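Local coordinates for protein enoyl-CoA hydratase (Mycobacterium avium subsp. paratuberculosis, PDB 4LK5) that probably hydrates the double bond of enoyl-CoA thioesters, as a member of the crotonase-like enoyl-CoA hydratase/isomerase family, at residues F166-L180 with L254-L268. Numbering follows the deposited sequence.
Sequences FTKIGLMPDGGASAL and LDPALQREFDGQSVL
A buried helix-to-loop contact with two polar centres, Glu-261 and Gln-265, and leucine and selenomethionine packing beside them, holds helix 254-269 against the loop 170-176 and the start of helix 177-185. The Glu-261 side chain, extended beyond CG (chi2 170°), brings its carboxylate to the glycine-rich turn. There Glu-261 OE1 takes the N-H of Gly-176 on its syn lone pair at 2.5 Å. Glu-261 OE2 accepts from Ser-178 N at 3.1 Å, nearly along the C-O axis, and lies very close to Ser-178 OG. The acid thus sits at the N-terminus of helix 177-185, where Gly-176 is the N-cap, and the helix dipole would probably stabilise its negative charge. In this crotonase-like fold, helix 254-269 is thereby tied to a loop that also meets helix 143-150, where Asp-174 O bonds to Ser-146 OG. One turn along, the Gln-265 chain bends at chi2 (-66°) and sets its amide across the loop. Met-172 N reaches OE1 of Gln-265 from above the carbonyl plane (3.0 Å), while NE2 of Gln-265 donates to OD2 of Asp-174 at 2.6 Å, on its anti side but tilted 32° out of the carboxylate plane. The selenium of Met-172 lies over Gly-264 CA at 3.8 Å, and Leu-268 CD1 packs against Met-172 CB. A water bridges Gly-170 O and Leu-268 O.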
ATOM      1  N   PHE C 166      -4.331   7.234  19.937  1.00 42.53           N
ATOM      2  CA  PHE C 166      -3.489   6.661  20.988  1.00 42.67           C
ATOM      3  C   PHE C 166      -2.453   7.653  21.539  1.00 41.37           C
ATOM      4  O   PHE C 166      -2.290   7.854  22.745  1.00 39.20           O
ATOM      5  CB  PHE C 166      -2.774   5.445  20.451  1.00 41.65           C
ATOM      6  CG  PHE C 166      -3.683   4.437  19.843  1.00 44.42           C
ATOM      7  CD1 PHE C 166      -4.402   3.571  20.643  1.00 45.43           C
ATOM      8  CD2 PHE C 166      -3.809   4.341  18.459  1.00 44.88           C
ATOM      9  CE1 PHE C 166      -5.222   2.629  20.080  1.00 44.42           C
ATOM     10  CE2 PHE C 166      -4.637   3.407  17.887  1.00 43.07           C
ATOM     11  CZ  PHE C 166      -5.348   2.553  18.697  1.00 44.95           C
ATOM     12  N   THR C 167      -1.775   8.276  20.617  1.00 40.85           N
ATOM     13  CA  THR C 167      -0.587   9.078  20.892  1.00 45.10           C
ATOM     14  C   THR C 167      -0.879  10.402  21.635  1.00 40.48           C
ATOM     15  O   THR C 167       0.008  11.018  22.188  1.00 37.55           O
ATOM     16  CB  THR C 167       0.119   9.293  19.512  1.00 46.31           C
ATOM     17  OG1 THR C 167       1.329   8.527  19.464  1.00 48.85           O
ATOM     18  CG2 THR C 167       0.363  10.738  19.199  1.00 47.41           C
ATOM     19  N   LYS C 168      -2.128  10.844  21.605  1.00 45.07           N
ATOM     20  CA  LYS C 168      -2.550  12.043  22.329  1.00 50.37           C
ATOM     21  C   LYS C 168      -2.593  11.809  23.828  1.00 46.80           C
ATOM     22  O   LYS C 168      -2.615  12.749  24.595  1.00 46.12           O
ATOM     23  CB  LYS C 168      -3.932  12.501  21.860  1.00 54.74           C
ATOM     24  CG  LYS C 168      -3.872  13.225  20.519  1.00 65.24           C
ATOM     25  CD  LYS C 168      -5.205  13.873  20.109  1.00 70.32           C
ATOM     26  CE  LYS C 168      -4.965  15.212  19.405  1.00 78.99           C
ATOM     27  NZ  LYS C 168      -5.844  15.437  18.219  1.00 84.81           N
ATOM     28  N   ILE C 169      -2.591  10.544  24.225  1.00 42.58           N
ATOM     29  CA  ILE C 169      -2.693  10.180  25.609  1.00 43.92           C
ATOM     30  C   ILE C 169      -1.525   9.287  26.020  1.00 44.13           C
ATOM     31  O   ILE C 169      -1.605   8.598  27.049  1.00 42.66           O
ATOM     32  CB  ILE C 169      -4.047   9.469  25.891  1.00 44.62           C
ATOM     33  CG1 ILE C 169      -4.122   8.137  25.157  1.00 44.61           C
ATOM     34  CG2 ILE C 169      -5.227  10.344  25.448  1.00 42.50           C
ATOM     35  CD1 ILE C 169      -5.190   7.223  25.678  1.00 48.13           C
ATOM     36  N   GLY C 170      -0.456   9.289  25.225  1.00 38.78           N
ATOM     37  CA  GLY C 170       0.770   8.619  25.604  1.00 40.55           C
ATOM     38  C   GLY C 170       0.768   7.123  25.364  1.00 42.98           C
ATOM     39  O   GLY C 170       1.490   6.390  26.031  1.00 50.56           O
ATOM     40  N   LEU C 171      -0.051   6.655  24.430  1.00 43.37           N
ATOM     41  CA  LEU C 171      -0.008   5.265  23.989  1.00 40.48           C
ATOM     42  C   LEU C 171       0.449   5.075  22.525  1.00 38.73           C
ATOM     43  O   LEU C 171       0.600   6.019  21.768  1.00 36.81           O
ATOM     44  CB  LEU C 171      -1.370   4.638  24.175  1.00 40.22           C
ATOM     45  CG  LEU C 171      -1.898   4.526  25.610  1.00 43.44           C
ATOM     46  CD1 LEU C 171      -3.253   3.814  25.582  1.00 42.33           C
ATOM     47  CD2 LEU C 171      -0.939   3.787  26.543  1.00 40.66           C
HETATM   48  N   MSE C 172       0.692   3.822  22.159  1.00 40.22           N
HETATM   49  CA  MSE C 172       0.991   3.444  20.789  1.00 35.33           C
HETATM   50  C   MSE C 172      -0.231   2.804  20.180  1.00 33.95           C
HETATM   51  O   MSE C 172      -1.178   2.449  20.899  1.00 35.21           O
HETATM   52  CB  MSE C 172       2.212   2.514  20.804  1.00 34.52           C
HETATM   53  CG  MSE C 172       1.798   1.082  21.031  1.00 35.39           C
HETATM   54 SE   MSE C 172       3.344  -0.084  21.191  1.00 38.87          SE
HETATM   55  CE  MSE C 172       3.808  -0.587  19.332  1.00 37.26           C
ATOM     56  N   PRO C 173      -0.233   2.635  18.847  1.00 35.52           N
ATOM     57  CA  PRO C 173      -1.398   1.973  18.233  1.00 35.13           C
ATOM     58  C   PRO C 173      -1.491   0.549  18.650  1.00 35.40           C
ATOM     59  O   PRO C 173      -0.487  -0.108  18.741  1.00 37.77           O
ATOM     60  CB  PRO C 173      -1.125   2.061  16.729  1.00 36.00           C
ATOM     61  CG  PRO C 173      -0.102   3.140  16.530  1.00 36.80           C
ATOM     62  CD  PRO C 173       0.587   3.377  17.858  1.00 37.16           C
ATOM     63  N   ASP C 174      -2.682   0.060  18.949  1.00 38.87           N
ATOM     64  CA  ASP C 174      -2.806  -1.355  19.242  1.00 37.44           C
ATOM     65  C   ASP C 174      -3.935  -1.905  18.382  1.00 36.71           C
ATOM     66  O   ASP C 174      -4.401  -1.213  17.476  1.00 40.70           O
ATOM     67  CB  ASP C 174      -2.908  -1.631  20.767  1.00 41.12           C
ATOM     68  CG  ASP C 174      -4.034  -0.878  21.460  1.00 42.84           C
ATOM     69  OD1 ASP C 174      -5.142  -0.826  20.941  1.00 43.80           O
ATOM     70  OD2 ASP C 174      -3.829  -0.363  22.572  1.00 51.28           O
ATOM     71  N   GLY C 175      -4.319  -3.153  18.589  1.00 35.48           N
ATOM     72  CA  GLY C 175      -5.337  -3.785  17.736  1.00 36.77           C
ATOM     73  C   GLY C 175      -4.914  -4.028  16.289  1.00 36.93           C
ATOM     74  O   GLY C 175      -5.749  -4.121  15.393  1.00 34.69           O
ATOM     75  N   GLY C 176      -3.611  -4.145  16.076  1.00 35.87           N
ATOM     76  CA  GLY C 176      -3.056  -4.372  14.761  1.00 35.74           C
ATOM     77  C   GLY C 176      -2.995  -3.157  13.871  1.00 34.48           C
ATOM     78  O   GLY C 176      -2.644  -3.309  12.721  1.00 36.32           O
ATOM     79  N   ALA C 177      -3.365  -1.980  14.388  1.00 31.50           N
ATOM     80  CA  ALA C 177      -3.258  -0.731  13.655  1.00 33.32           C
ATOM     81  C   ALA C 177      -1.860  -0.464  13.019  1.00 35.82           C
ATOM     82  O   ALA C 177      -1.802   0.135  11.940  1.00 38.06           O
ATOM     83  CB  ALA C 177      -3.647   0.437  14.550  1.00 32.05           C
ATOM     84  N   SER C 178      -0.763  -0.908  13.655  1.00 34.73           N
ATOM     85  CA  SER C 178       0.592  -0.803  13.043  1.00 36.09           C
ATOM     86  C   SER C 178       0.770  -1.598  11.711  1.00 36.60           C
ATOM     87  O   SER C 178       1.657  -1.288  10.905  1.00 33.35           O
ATOM     88  CB  SER C 178       1.701  -1.143  14.050  1.00 40.01           C
ATOM     89  OG  SER C 178       1.651  -2.488  14.499  1.00 40.75           O
ATOM     90  N   ALA C 179      -0.116  -2.568  11.457  1.00 35.18           N
ATOM     91  CA  ALA C 179      -0.134  -3.332  10.210  1.00 31.45           C
ATOM     92  C   ALA C 179      -1.345  -2.958   9.378  1.00 32.21           C
ATOM     93  O   ALA C 179      -1.236  -2.735   8.157  1.00 34.74           O
ATOM     94  CB  ALA C 179      -0.169  -4.809  10.525  1.00 29.82           C
ATOM     95  N   LEU C 180      -2.499  -2.855  10.033  1.00 32.67           N
ATOM     96  CA  LEU C 180      -3.783  -2.695   9.324  1.00 33.21           C
ATOM     97  C   LEU C 180      -3.974  -1.365   8.583  1.00 31.02           C
ATOM     98  O   LEU C 180      -4.462  -1.342   7.463  1.00 31.40           O
ATOM     99  CB  LEU C 180      -4.946  -2.885  10.280  1.00 32.16           C
ATOM    100  CG  LEU C 180      -5.079  -4.322  10.788  1.00 34.05           C
ATOM    101  CD1 LEU C 180      -5.982  -4.412  11.991  1.00 33.50           C
ATOM    102  CD2 LEU C 180      -5.646  -5.205   9.711  1.00 34.82           C
ATOM    103  N   LEU C 254       0.240  -9.211  10.628  1.00 32.32           N
ATOM    104  CA  LEU C 254      -0.719  -8.869  11.641  1.00 33.82           C
ATOM    105  C   LEU C 254      -0.358  -9.485  12.969  1.00 35.94           C
ATOM    106  O   LEU C 254      -0.393  -8.798  13.984  1.00 36.49           O
ATOM    107  CB  LEU C 254      -2.098  -9.362  11.250  1.00 36.98           C
ATOM    108  CG  LEU C 254      -3.137  -9.212  12.352  1.00 38.53           C
ATOM    109  CD1 LEU C 254      -3.294  -7.718  12.678  1.00 40.06           C
ATOM    110  CD2 LEU C 254      -4.471  -9.827  11.977  1.00 36.12           C
ATOM    111  N   ASP C 255      -0.037 -10.779  12.961  1.00 35.66           N
ATOM    112  CA  ASP C 255       0.383 -11.482  14.180  1.00 38.30           C
ATOM    113  C   ASP C 255       1.639 -10.905  14.910  1.00 37.86           C
ATOM    114  O   ASP C 255       1.612 -10.675  16.142  1.00 37.75           O
ATOM    115  CB  ASP C 255       0.551 -12.983  13.923  1.00 36.49           C
ATOM    116  CG  ASP C 255      -0.772 -13.763  14.108  1.00 41.04           C
ATOM    117  OD1 ASP C 255      -1.708 -13.216  14.746  1.00 38.69           O
ATOM    118  OD2 ASP C 255      -0.879 -14.917  13.597  1.00 41.32           O
ATOM    119  N   PRO C 256       2.738 -10.720  14.171  1.00 34.38           N
ATOM    120  CA  PRO C 256       3.889 -10.053  14.742  1.00 31.03           C
ATOM    121  C   PRO C 256       3.537  -8.664  15.272  1.00 31.40           C
ATOM    122  O   PRO C 256       3.992  -8.268  16.343  1.00 32.94           O
ATOM    123  CB  PRO C 256       4.845  -9.944  13.564  1.00 31.87           C
ATOM    124  CG  PRO C 256       4.450 -11.039  12.611  1.00 33.35           C
ATOM    125  CD  PRO C 256       2.990 -11.245  12.806  1.00 34.57           C
ATOM    126  N   ALA C 257       2.718  -7.929  14.544  1.00 27.69           N
ATOM    127  CA  ALA C 257       2.299  -6.640  15.027  1.00 27.68           C
ATOM    128  C   ALA C 257       1.604  -6.765  16.360  1.00 30.52           C
ATOM    129  O   ALA C 257       1.937  -6.021  17.283  1.00 33.39           O
ATOM    130  CB  ALA C 257       1.390  -5.945  14.026  1.00 26.76           C
ATOM    131  N   LEU C 258       0.654  -7.698  16.475  1.00 31.64           N
ATOM    132  CA  LEU C 258      -0.124  -7.837  17.697  1.00 33.53           C
ATOM    133  C   LEU C 258       0.756  -8.158  18.873  1.00 36.69           C
ATOM    134  O   LEU C 258       0.516  -7.685  19.970  1.00 39.95           O
ATOM    135  CB  LEU C 258      -1.183  -8.910  17.576  1.00 32.73           C
ATOM    136  CG  LEU C 258      -2.270  -8.513  16.600  1.00 32.78           C
ATOM    137  CD1 LEU C 258      -3.103  -9.748  16.261  1.00 33.12           C
ATOM    138  CD2 LEU C 258      -3.119  -7.361  17.091  1.00 30.85           C
ATOM    139  N   GLN C 259       1.792  -8.932  18.630  1.00 37.98           N
ATOM    140  CA  GLN C 259       2.741  -9.266  19.665  1.00 39.20           C
ATOM    141  C   GLN C 259       3.493  -8.023  20.094  1.00 39.57           C
ATOM    142  O   GLN C 259       3.609  -7.754  21.292  1.00 41.49           O
ATOM    143  CB  GLN C 259       3.718 -10.322  19.131  1.00 41.07           C
ATOM    144  CG  GLN C 259       4.700 -10.842  20.163  1.00 45.00           C
ATOM    145  CD  GLN C 259       4.011 -11.372  21.438  1.00 47.79           C
ATOM    146  OE1 GLN C 259       3.293 -12.377  21.386  1.00 43.37           O
ATOM    147  NE2 GLN C 259       4.233 -10.690  22.585  1.00 43.08           N
ATOM    148  N   ARG C 260       3.998  -7.247  19.123  1.00 37.94           N
ATOM    149  CA  ARG C 260       4.832  -6.080  19.437  1.00 36.08           C
ATOM    150  C   ARG C 260       4.038  -5.094  20.211  1.00 34.77           C
ATOM    151  O   ARG C 260       4.568  -4.437  21.061  1.00 33.60           O
ATOM    152  CB  ARG C 260       5.281  -5.310  18.218  1.00 42.78           C
ATOM    153  CG  ARG C 260       6.448  -5.866  17.461  1.00 47.28           C
ATOM    154  CD  ARG C 260       6.547  -5.192  16.107  1.00 46.24           C
ATOM    155  NE  ARG C 260       7.087  -6.175  15.191  1.00 52.08           N
ATOM    156  CZ  ARG C 260       6.551  -6.584  14.044  1.00 48.21           C
ATOM    157  NH1 ARG C 260       5.420  -6.077  13.516  1.00 45.47           N
ATOM    158  NH2 ARG C 260       7.214  -7.515  13.396  1.00 50.54           N
ATOM    159  N   GLU C 261       2.773  -4.952  19.833  1.00 37.65           N
ATOM    160  CA  GLU C 261       1.853  -3.979  20.411  1.00 39.08           C
ATOM    161  C   GLU C 261       1.585  -4.322  21.878  1.00 37.87           C
ATOM    162  O   GLU C 261       1.646  -3.433  22.724  1.00 36.78           O
ATOM    163  CB  GLU C 261       0.544  -3.895  19.570  1.00 39.97           C
ATOM    164  CG  GLU C 261       0.774  -3.242  18.191  1.00 40.43           C
ATOM    165  CD  GLU C 261      -0.387  -3.316  17.166  1.00 41.69           C
ATOM    166  OE1 GLU C 261      -1.515  -3.821  17.479  1.00 38.53           O
ATOM    167  OE2 GLU C 261      -0.149  -2.828  16.019  1.00 38.27           O
ATOM    168  N   PHE C 262       1.349  -5.611  22.158  1.00 38.58           N
ATOM    169  CA  PHE C 262       1.286  -6.138  23.524  1.00 41.60           C
ATOM    170  C   PHE C 262       2.512  -5.801  24.401  1.00 41.19           C
ATOM    171  O   PHE C 262       2.357  -5.179  25.445  1.00 40.49           O
ATOM    172  CB  PHE C 262       1.096  -7.638  23.520  1.00 43.57           C
ATOM    173  CG  PHE C 262       1.039  -8.208  24.894  1.00 49.59           C
ATOM    174  CD1 PHE C 262      -0.066  -7.984  25.694  1.00 48.64           C
ATOM    175  CD2 PHE C 262       2.107  -8.929  25.411  1.00 55.59           C
ATOM    176  CE1 PHE C 262      -0.114  -8.485  26.976  1.00 50.62           C
ATOM    177  CE2 PHE C 262       2.057  -9.445  26.699  1.00 56.68           C
ATOM    178  CZ  PHE C 262       0.946  -9.214  27.479  1.00 52.19           C
ATOM    179  N   ASP C 263       3.712  -6.190  23.968  1.00 40.38           N
ATOM    180  CA  ASP C 263       4.965  -5.837  24.679  1.00 42.04           C
ATOM    181  C   ASP C 263       5.207  -4.338  24.819  1.00 41.81           C
ATOM    182  O   ASP C 263       5.848  -3.890  25.738  1.00 46.60           O
ATOM    183  CB  ASP C 263       6.191  -6.396  23.955  1.00 45.06           C
ATOM    184  CG  ASP C 263       6.172  -7.918  23.814  1.00 47.64           C
ATOM    185  OD1 ASP C 263       5.565  -8.639  24.642  1.00 49.84           O
ATOM    186  OD2 ASP C 263       6.775  -8.393  22.844  1.00 53.59           O
ATOM    187  N   GLY C 264       4.724  -3.558  23.880  1.00 40.04           N
ATOM    188  CA  GLY C 264       4.939  -2.137  23.933  1.00 40.47           C
ATOM    189  C   GLY C 264       3.911  -1.408  24.773  1.00 43.68           C
ATOM    190  O   GLY C 264       4.299  -0.548  25.557  1.00 43.27           O
ATOM    191  N   GLN C 265       2.616  -1.739  24.607  1.00 43.71           N
ATOM    192  CA  GLN C 265       1.561  -1.064  25.352  1.00 45.12           C
ATOM    193  C   GLN C 265       1.674  -1.392  26.806  1.00 41.49           C
ATOM    194  O   GLN C 265       1.457  -0.497  27.605  1.00 45.42           O
ATOM    195  CB  GLN C 265       0.123  -1.427  24.942  1.00 44.34           C
ATOM    196  CG  GLN C 265      -0.465  -0.711  23.755  1.00 44.43           C
ATOM    197  CD  GLN C 265      -0.721   0.786  23.877  1.00 39.19           C
ATOM    198  OE1 GLN C 265       0.176   1.571  24.121  1.00 37.28           O
ATOM    199  NE2 GLN C 265      -1.917   1.186  23.514  1.00 40.51           N
ATOM    200  N   SER C 266       1.936  -2.664  27.131  1.00 41.84           N
ATOM    201  CA  SER C 266       2.155  -3.120  28.529  1.00 41.49           C
ATOM    202  C   SER C 266       3.038  -2.136  29.299  1.00 42.76           C
ATOM    203  O   SER C 266       2.692  -1.744  30.401  1.00 47.51           O
ATOM    204  CB  SER C 266       2.826  -4.480  28.555  1.00 42.91           C
ATOM    205  OG  SER C 266       1.954  -5.446  28.042  1.00 49.51           O
ATOM    206  N   VAL C 267       4.152  -1.725  28.686  1.00 40.29           N
ATOM    207  CA  VAL C 267       5.050  -0.720  29.261  1.00 43.48           C
ATOM    208  C   VAL C 267       4.392   0.683  29.329  1.00 43.58           C
ATOM    209  O   VAL C 267       4.444   1.363  30.354  1.00 45.96           O
ATOM    210  CB  VAL C 267       6.411  -0.696  28.480  1.00 43.52           C
ATOM    211  CG1 VAL C 267       7.339   0.439  28.936  1.00 39.62           C
ATOM    212  CG2 VAL C 267       7.106  -2.037  28.633  1.00 43.81           C
ATOM    213  N   LEU C 268       3.750   1.091  28.244  1.00 42.93           N
ATOM    214  CA  LEU C 268       3.220   2.429  28.140  1.00 41.16           C
ATOM    215  C   LEU C 268       2.029   2.657  29.034  1.00 39.71           C
ATOM    216  O   LEU C 268       1.841   3.768  29.528  1.00 37.33           O
ATOM    217  CB  LEU C 268       2.833   2.739  26.695  1.00 40.56           C
ATOM    218  CG  LEU C 268       4.018   2.832  25.743  1.00 40.87           C
ATOM    219  CD1 LEU C 268       3.488   2.776  24.327  1.00 42.34           C
ATOM    220  CD2 LEU C 268       4.873   4.078  25.938  1.00 39.54           C
TER
HETATM  221  O   HOH W   1       2.843   6.152  28.560  1.00 40.52           O
HETATM  222  O   HOH W   2       4.179  -3.573  14.150  1.00 35.48           O